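Local coordinates for protein purine nucleoside phosphorylase (Schistosoma mansoni, PDB 6BFV) that probably catalyses the reversible phosphorolysis of purine nucleosides such as inosine and guanosine, releasing the free base and ribose 1-phosphate, at residues A[115-120]-A[239-244]; A[195-200]-A[219-224]. One frame throughout, in Å; residues are numbered along the deposited sequence.

Overall arrangement
Both contacts are buried parallel strand pairings of one mixed sheet, with centres about 11 Å apart, and contact 2 lies inside the chain loop that contact 1 closes. Contact 1 (115-120 with 239-244) is regular strand along its whole length, stitched by five backbone hydrogen bonds and one side-chain bond. Contact 2 (195-200 with 219-224) has only a short paired start before both chains turn into loops, where a methionine, a phenylalanine ring and a water take over, and a second subunit packs against it. One backbone bond, Gly120 N to Val219 O, and one side-chain bond tie the two together. Both border the bound fluoropyrimidine, contact 1 along its hydroxyl and ring and contact 2 at its fluorine.

Contact 1: A[115-120]-A[239-244]; sequences ITNLAG and AVSLIA. With DJP (5-fluoropyrimidin-2-ol), chain G.
Segments 115-120 and 239-244, from the longer strands 112-121 and 236-246, run parallel, the segment axes approaching to 4.5 Å at 35°, with Ile115 beside Ala239 and Ala119 beside Ile243. Donors alternate between the two strands: Val240 N to Ile115 O, Asn117 N to Val240 O, Leu242 N to Asn117 O, Ala119 N to Leu242 O and Ala244 N to Ala119 O. On the face carrying Asn117 and Ser241, the serine hydroxyl gives its proton to the amide: Ser241 OG lies 2.8 Å from Asn117 OD1, in the carbonyl plane and on a lone pair. Chi1 of 60° sets Asn117 CG between the backbone N and the carbonyl carbon, and chi2 of 62° turns OD1 to Ser241, while ND2 bonds to Thr223 OG1. Ala119 CB packs 3.8 Å from Ser241 OG. On the other face Leu118 and Leu242 lie side by side, Leu118 CD2 3.7 Å from Leu242 CD2; helix 259-283 packs over this side. At the C-terminal end of the pair the hydroxyl O of 5-fluoropyrimidin-2-ol gives a weak hydrogen bond to Ala119 O (3.4 Å), and Gly120 CA comes within 3.3 Å of the ligand N1. This parallel pair inside the mixed sheet of a phosphorylase-superfamily fold thus borders the ligand site, and the Asn117 amide, gripped at both ends, has its flip fixed and ties the pair to the loop bearing Thr223.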
loop_
_atom_site.group_PDB
_atom_site.type_symbol
_atom_site.label_atom_id
_atom_site.label_comp_id
_atom_site.label_asym_id
_atom_site.label_seq_id
_atom_site.Cartn_x
_atom_site.Cartn_y
_atom_site.Cartn_z
ATOM N N ILE A 115 -5.345 -24.266 5.822
ATOM C CA ILE A 115 -4.774 -23.553 4.677
ATOM C C ILE A 115 -3.296 -23.919 4.549
ATOM O O ILE A 115 -2.566 -23.935 5.543
ATOM C CB ILE A 115 -4.906 -22.016 4.819
ATOM C CG1 ILE A 115 -6.348 -21.565 4.896
ATOM C CG2 ILE A 115 -4.274 -21.297 3.614
ATOM C CD1 ILE A 115 -6.481 -20.081 5.406
ATOM N N THR A 116 -2.840 -24.176 3.318
ATOM C CA THR A 116 -1.414 -24.327 3.033
ATOM C C THR A 116 -1.008 -23.363 1.901
ATOM O O THR A 116 -1.837 -22.920 1.100
ATOM C CB THR A 116 -1.062 -25.785 2.664
ATOM O OG1 THR A 116 -1.716 -26.157 1.453
ATOM C CG2 THR A 116 -1.465 -26.820 3.753
ATOM N N ASN A 117 0.270 -22.996 1.871
ATOM C CA ASN A 117 0.802 -22.125 0.834
ATOM C C ASN A 117 2.298 -22.370 0.691
ATOM O O ASN A 117 2.917 -23.104 1.479
ATOM C CB ASN A 117 0.550 -20.622 1.109
ATOM C CG ASN A 117 1.178 -20.130 2.416
ATOM O OD1 ASN A 117 2.394 -20.161 2.586
ATOM N ND2 ASN A 117 0.341 -19.596 3.325
ATOM N N LEU A 118 2.865 -21.746 -0.338
ATOM C CA LEU A 118 4.307 -21.712 -0.576
ATOM C C LEU A 118 4.846 -20.328 -0.209
ATOM O O LEU A 118 4.236 -19.305 -0.565
ATOM C CB LEU A 118 4.637 -22.001 -2.055
ATOM C CG LEU A 118 4.145 -23.317 -2.685
ATOM C CD1 LEU A 118 4.363 -23.403 -4.210
ATOM C CD2 LEU A 118 4.837 -24.430 -2.060
ATOM N N ALA A 119 6.015 -20.279 0.430
ATOM C CA ALA A 119 6.543 -19.003 0.918
ATOM C C ALA A 119 8.065 -18.950 0.797
ATOM O O ALA A 119 8.729 -19.971 0.618
ATOM C CB ALA A 119 6.117 -18.770 2.371
ATOM N N GLY A 120 8.620 -17.739 0.863
ATOM C CA GLY A 120 10.075 -17.571 0.921
ATOM C C GLY A 120 10.497 -17.483 2.382
ATOM O O GLY A 120 9.789 -16.899 3.205
ATOM N N ALA A 239 -2.898 -22.347 9.449
ATOM C CA ALA A 239 -2.221 -21.996 8.199
ATOM C C ALA A 239 -0.780 -22.483 8.253
ATOM O O ALA A 239 -0.090 -22.217 9.242
ATOM C CB ALA A 239 -2.224 -20.474 7.975
ATOM N N VAL A 240 -0.320 -23.193 7.201
ATOM C CA VAL A 240 1.023 -23.777 7.161
ATOM C C VAL A 240 1.736 -23.354 5.868
ATOM O O VAL A 240 1.201 -23.523 4.760
ATOM C CB VAL A 240 0.968 -25.312 7.285
ATOM C CG1 VAL A 240 2.376 -25.894 7.303
ATOM C CG2 VAL A 240 0.228 -25.716 8.589
ATOM N N SER A 241 2.926 -22.775 6.005
ATOM C CA SER A 241 3.735 -22.391 4.851
ATOM C C SER A 241 4.763 -23.490 4.626
ATOM O O SER A 241 5.388 -23.969 5.581
ATOM C CB SER A 241 4.505 -21.072 5.020
ATOM O OG SER A 241 3.695 -19.933 5.031
ATOM N N LEU A 242 4.913 -23.894 3.368
ATOM C CA LEU A 242 6.068 -24.652 2.907
ATOM C C LEU A 242 7.131 -23.694 2.371
ATOM O O LEU A 242 6.869 -22.942 1.420
ATOM C CB LEU A 242 5.653 -25.642 1.826
ATOM C CG LEU A 242 6.808 -26.346 1.118
ATOM C CD1 LEU A 242 7.677 -27.220 2.051
ATOM C CD2 LEU A 242 6.224 -27.175 0.005
ATOM N N ILE A 243 8.324 -23.734 2.975
ATOM C CA ILE A 243 9.475 -22.907 2.580
ATOM C C ILE A 243 10.101 -23.467 1.311
ATOM O O ILE A 243 10.511 -24.635 1.264
ATOM C CB ILE A 243 10.523 -22.853 3.705
ATOM C CG1 ILE A 243 9.932 -22.229 4.972
ATOM C CG2 ILE A 243 11.765 -22.095 3.275
ATOM C CD1 ILE A 243 9.215 -20.960 4.748
ATOM N N ALA A 244 10.185 -22.642 0.286
ATOM C CA ALA A 244 10.809 -23.052 -0.968
ATOM C C ALA A 244 12.175 -22.415 -1.242
ATOM O O ALA A 244 12.833 -22.816 -2.205
ATOM C CB ALA A 244 9.883 -22.753 -2.144
HETATM C C3 DJP G . 8.576 -16.148 -2.325
HETATM C C2 DJP G . 9.174 -18.450 -2.490
HETATM C C1 DJP G . 6.839 -17.846 -2.759
HETATM O O DJP G . 10.172 -19.415 -2.457
HETATM N N DJP G . 7.859 -18.816 -2.735
HETATM N N1 DJP G . 9.552 -17.072 -2.277
HETATM C C DJP G . 7.232 -16.533 -2.548
HETATM F F DJP G . 6.285 -15.573 -2.573
#

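Contact 2: A[195-200]-A[219-224]; sequences AFNGGP and VGMSTV. With DJP (5-fluoropyrimidin-2-ol), chain G.
The beta-alpha-beta unit of strand 189-196, helix 205-213 and strand 218-220 closes here, where its two parallel strands pair briefly and then turn into loops. Gly220 N bonds to Ala195 O at 3.1 Å, and Asn197 N to Gly220 O at 2.9 Å. Beyond these, Met221 runs extended from CG along the 197-200 loop: Met221 CB lies 3.5 Å from Asn197 O, and Met221 CE reaches 3.4 Å from Pro200 O. The same Met221 CE is 3.6 Å from atom F of the ligand. Chi1 of -178° carries the Phe196 ring away from its backbone N, and the ring edge meets Gly220 O and Met221 O, Phe196 CE1 being 3.5 Å from Met221 O. Val224, in the first turn of helix 224-232, crosses the phenylalanine at a slant, Val224 CB 3.8 Å from Phe196 CD2. One water donates to both Gly198 O and Met221 O, bridging the loops. Asn197 OD1 accepts from Gly199 N in an Asx turn, though the donor stands above the carbonyl plane. Phe161 of the second subunit packs on Met221. Strand ends opening into loops beside a bound ring, next to a neighbouring subunit, are consistent with the base pocket of a trimeric purine nucleoside phosphorylase.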
loop_
_atom_site.group_PDB
_atom_site.type_symbol
_atom_site.label_atom_id
_atom_site.label_comp_id
_atom_site.label_asym_id
_atom_site.label_seq_id
_atom_site.Cartn_x
_atom_site.Cartn_y
_atom_site.Cartn_z
ATOM N N ALA A 195 4.854 -12.469 6.389
ATOM C CA ALA A 195 4.653 -11.164 5.749
ATOM C C ALA A 195 3.896 -11.345 4.439
ATOM O O ALA A 195 4.244 -12.216 3.642
ATOM C CB ALA A 195 5.989 -10.463 5.496
ATOM N N PHE A 196 2.833 -10.546 4.235
ATOM C CA PHE A 196 2.036 -10.564 3.001
ATOM C C PHE A 196 2.649 -9.517 2.062
ATOM O O PHE A 196 2.572 -8.305 2.331
ATOM C CB PHE A 196 0.553 -10.281 3.315
ATOM C CG PHE A 196 -0.407 -10.312 2.107
ATOM C CD1 PHE A 196 -0.097 -10.982 0.939
ATOM C CD2 PHE A 196 -1.662 -9.683 2.186
ATOM C CE1 PHE A 196 -0.998 -10.994 -0.166
ATOM C CE2 PHE A 196 -2.560 -9.705 1.084
ATOM C CZ PHE A 196 -2.225 -10.373 -0.069
ATOM N N ASN A 197 3.340 -9.996 1.019
ATOM C CA ASN A 197 3.767 -9.203 -0.157
ATOM C C ASN A 197 2.684 -9.338 -1.238
ATOM O O ASN A 197 2.458 -10.443 -1.753
ATOM C CB ASN A 197 5.131 -9.731 -0.666
ATOM C CG ASN A 197 5.469 -9.325 -2.116
ATOM O OD1 ASN A 197 5.095 -8.274 -2.582
ATOM N ND2 ASN A 197 6.171 -10.177 -2.815
ATOM N N GLY A 198 1.986 -8.241 -1.581
ATOM C CA GLY A 198 0.906 -8.351 -2.574
ATOM C C GLY A 198 1.323 -9.027 -3.882
ATOM O O GLY A 198 0.493 -9.682 -4.564
ATOM N N GLY A 199 2.589 -8.872 -4.268
ATOM C CA GLY A 199 3.107 -9.469 -5.497
ATOM C C GLY A 199 2.649 -8.849 -6.827
ATOM O O GLY A 199 2.005 -7.780 -6.832
ATOM N N PRO A 200 2.895 -9.537 -7.960
ATOM C CA PRO A 200 3.388 -10.906 -8.170
ATOM C C PRO A 200 4.902 -11.064 -8.318
ATOM O O PRO A 200 5.322 -12.205 -8.495
ATOM C CB PRO A 200 2.735 -11.304 -9.485
ATOM C CG PRO A 200 2.800 -10.047 -10.300
ATOM C CD PRO A 200 2.557 -8.908 -9.237
ATOM N N VAL A 219 7.785 -14.967 3.926
ATOM C CA VAL A 219 7.043 -14.018 3.088
ATOM C C VAL A 219 6.333 -14.759 1.935
ATOM O O VAL A 219 6.889 -15.689 1.350
ATOM C CB VAL A 219 8.004 -12.916 2.561
ATOM C CG1 VAL A 219 9.201 -13.527 1.765
ATOM C CG2 VAL A 219 7.267 -11.891 1.776
ATOM N N GLY A 220 5.130 -14.308 1.568
ATOM C CA GLY A 220 4.407 -14.850 0.423
ATOM C C GLY A 220 3.286 -13.936 -0.040
ATOM O O GLY A 220 3.075 -12.837 0.491
ATOM N N MET A 221 2.524 -14.434 -1.024
ATOM C CA MET A 221 1.580 -13.595 -1.762
ATOM C C MET A 221 0.120 -14.023 -1.577
ATOM O O MET A 221 -0.722 -13.679 -2.410
ATOM C CB MET A 221 1.944 -13.611 -3.257
ATOM C CG MET A 221 3.393 -13.342 -3.589
ATOM S SD MET A 221 3.616 -13.589 -5.381
ATOM C CE MET A 221 5.384 -13.595 -5.422
ATOM N N SER A 222 -0.209 -14.781 -0.527
ATOM C CA SER A 222 -1.567 -15.303 -0.346
ATOM C C SER A 222 -1.905 -15.364 1.154
ATOM O O SER A 222 -1.208 -14.791 2.002
ATOM C CB SER A 222 -1.684 -16.687 -0.996
ATOM O OG SER A 222 -1.101 -17.682 -0.143
ATOM N N THR A 223 -3.030 -16.030 1.458
ATOM C CA THR A 223 -3.412 -16.536 2.781
ATOM C C THR A 223 -3.958 -15.460 3.739
ATOM O O THR A 223 -5.029 -15.655 4.348
ATOM C CB THR A 223 -2.237 -17.302 3.398
ATOM O OG1 THR A 223 -1.947 -18.445 2.581
ATOM C CG2 THR A 223 -2.575 -17.804 4.843
ATOM N N VAL A 224 -3.279 -14.315 3.874
ATOM C CA VAL A 224 -3.764 -13.269 4.810
ATOM C C VAL A 224 -5.163 -12.792 4.455
ATOM O O VAL A 224 -5.975 -12.549 5.376
ATOM C CB VAL A 224 -2.726 -12.136 4.905
ATOM C CG1 VAL A 224 -3.266 -10.979 5.615
ATOM C CG2 VAL A 224 -1.429 -12.583 5.661
HETATM C C3 DJP G . 8.576 -16.148 -2.325
HETATM C C2 DJP G . 9.174 -18.450 -2.490
HETATM C C1 DJP G . 6.839 -17.846 -2.759
HETATM O O DJP G . 10.172 -19.415 -2.457
HETATM N N DJP G . 7.859 -18.816 -2.735
HETATM N N1 DJP G . 9.552 -17.072 -2.277
HETATM C C DJP G . 7.232 -16.533 -2.548
HETATM F F DJP G . 6.285 -15.573 -2.573
HETATM O O HOH W 1 -1.832 -11.309 -3.814
#